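Local coordinates for protein putative short-chain dehydrogenase/reductase (Burkholderia xenovorans, PDB 5K9Z) that probably acts as an NAD- or NADP-dependent oxidoreductase on CH-OH groups, as a member of the short-chain dehydrogenase/reductase family, at residues A96-A101 and G118-G123. Residues are numbered along the deposited sequence; the frame is centred on the assembly and turned at random.
Sequences AGFVGA and GVLLDG
Val119 and Leu120, consecutive residues of the helix 110-138, meet the Phe98 ring from two directions, one over a face and one at the rim. Val119 is laid across the ring, with its CG2 4.1 Å from the centroid of the Phe98 ring and 13° off the normal, a CH-pi contact. Its other branch, CG1, turned anti to the backbone N (chi1 177°), lies on the same face but past the CG-CD2 side of the ring, 3.7 Å from Phe98 CD2. That methyl also reaches Ala96, whose CB lies 3.8 Å from Val119 CG1, so one valine bridges two residues of the loop. On the opposite face of the ring, displaced toward the rim, is the backbone N of Gly100.

Leu120 comes in at the edge of the phenyl group: its CG stands in the ring plane, 3.9 Å from Phe98 CD2. The two methyls beyond it continue to the loop backbone, CD2 lying 3.6 Å from Phe98 O and CD1 3.8 Å from Val99 O, while CD2 packs more loosely on Ala96 CB. These are van der Waals contacts, and the interface is apolar throughout its side chains. Both residues lie in a wider pi-type turn of the helix, 118-122, spanned by a weak hydrogen bond from Gly123 N to Gly118 O.

The contact thus joins the helix 110-138 of the Rossmann fold to the loop following the central strand 91-94. Leu120 also packs on Tyr161, Ala164 and Lys165 of the helix 159-179. Phe98 touches Phe272 of the second subunit, and Gly100 and Ala101 pair with an antiparallel strand of that subunit.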
loop_
_atom_site.group_PDB
_atom_site.type_symbol
_atom_site.label_atom_id
_atom_site.label_comp_id
_atom_site.label_asym_id
_atom_site.label_seq_id
_atom_site.Cartn_x
_atom_site.Cartn_y
_atom_site.Cartn_z
ATOM N N ALA C 96 -19.533 11.120 0.921
ATOM C CA ALA C 96 -20.759 10.568 0.351
ATOM C C ALA C 96 -20.979 9.176 0.913
ATOM O O ALA C 96 -20.060 8.351 0.909
ATOM C CB ALA C 96 -20.703 10.517 -1.181
ATOM N N GLY C 97 -22.177 8.942 1.446
ATOM C CA GLY C 97 -22.603 7.617 1.856
ATOM C C GLY C 97 -23.205 6.912 0.664
ATOM O O GLY C 97 -24.429 6.890 0.501
ATOM N N PHE C 98 -22.354 6.382 -0.208
ATOM C CA PHE C 98 -22.790 5.979 -1.540
ATOM C C PHE C 98 -21.825 4.925 -2.061
ATOM O O PHE C 98 -20.615 5.054 -1.869
ATOM C CB PHE C 98 -22.830 7.186 -2.488
ATOM C CG PHE C 98 -23.273 6.850 -3.887
ATOM C CD1 PHE C 98 -24.620 6.819 -4.217
ATOM C CD2 PHE C 98 -22.343 6.557 -4.874
ATOM C CE1 PHE C 98 -25.035 6.521 -5.522
ATOM C CE2 PHE C 98 -22.754 6.243 -6.171
ATOM C CZ PHE C 98 -24.092 6.223 -6.494
ATOM N N VAL C 99 -22.355 3.892 -2.717
ATOM C CA VAL C 99 -21.542 2.796 -3.237
ATOM C C VAL C 99 -21.645 2.688 -4.755
ATOM O O VAL C 99 -20.622 2.634 -5.456
ATOM C CB VAL C 99 -21.916 1.448 -2.570
ATOM C CG1 VAL C 99 -21.041 0.327 -3.124
ATOM C CG2 VAL C 99 -21.763 1.545 -1.067
ATOM N N GLY C 100 -22.869 2.578 -5.273
ATOM C CA GLY C 100 -23.097 2.561 -6.713
ATOM C C GLY C 100 -22.984 1.170 -7.322
ATOM O O GLY C 100 -23.537 0.189 -6.791
ATOM N N ALA C 101 -22.267 1.084 -8.437
ATOM C CA ALA C 101 -22.237 -0.148 -9.210
ATOM C C ALA C 101 -21.504 -1.255 -8.466
ATOM O O ALA C 101 -20.464 -1.030 -7.837
ATOM C CB ALA C 101 -21.564 0.102 -10.557
ATOM N N GLY C 118 -19.568 9.792 -10.867
ATOM C CA GLY C 118 -20.082 11.149 -10.737
ATOM C C GLY C 118 -20.177 11.586 -9.289
ATOM O O GLY C 118 -19.801 12.711 -8.941
ATOM N N VAL C 119 -20.625 10.678 -8.419
ATOM C CA VAL C 119 -20.725 10.962 -6.995
ATOM C C VAL C 119 -19.357 10.827 -6.313
ATOM O O VAL C 119 -18.927 11.708 -5.557
ATOM C CB VAL C 119 -21.765 10.026 -6.340
ATOM C CG1 VAL C 119 -21.822 10.262 -4.855
ATOM C CG2 VAL C 119 -23.180 10.164 -7.001
ATOM N N LEU C 120 -18.682 9.695 -6.523
ATOM C CA LEU C 120 -17.527 9.363 -5.696
ATOM C C LEU C 120 -16.244 10.039 -6.145
ATOM O O LEU C 120 -15.311 10.156 -5.336
ATOM C CB LEU C 120 -17.329 7.843 -5.642
ATOM C CG LEU C 120 -18.476 7.074 -4.957
ATOM C CD1 LEU C 120 -18.222 5.561 -4.894
ATOM C CD2 LEU C 120 -18.744 7.606 -3.558
ATOM N N LEU C 121 -16.146 10.435 -7.408
ATOM C CA LEU C 121 -14.939 11.067 -7.928
ATOM C C LEU C 121 -15.208 12.484 -8.418
ATOM O O LEU C 121 -14.552 13.422 -7.944
ATOM C CB LEU C 121 -14.335 10.217 -9.063
ATOM C CG LEU C 121 -13.155 10.844 -9.819
ATOM C CD1 LEU C 121 -12.049 11.275 -8.858
ATOM C CD2 LEU C 121 -12.610 9.870 -10.863
ATOM N N ASP C 122 -16.159 12.675 -9.347
ATOM C CA ASP C 122 -16.420 14.026 -9.845
ATOM C C ASP C 122 -16.795 14.948 -8.699
ATOM O O ASP C 122 -16.320 16.089 -8.629
ATOM C CB ASP C 122 -17.549 14.014 -10.882
ATOM C CG ASP C 122 -17.217 13.204 -12.122
ATOM O OD1 ASP C 122 -16.033 12.915 -12.378
ATOM O OD2 ASP C 122 -18.173 12.796 -12.813
ATOM N N GLY C 123 -17.622 14.449 -7.772
ATOM C CA GLY C 123 -18.034 15.255 -6.633
ATOM C C GLY C 123 -16.863 15.718 -5.783
ATOM O O GLY C 123 -16.881 16.818 -5.217
#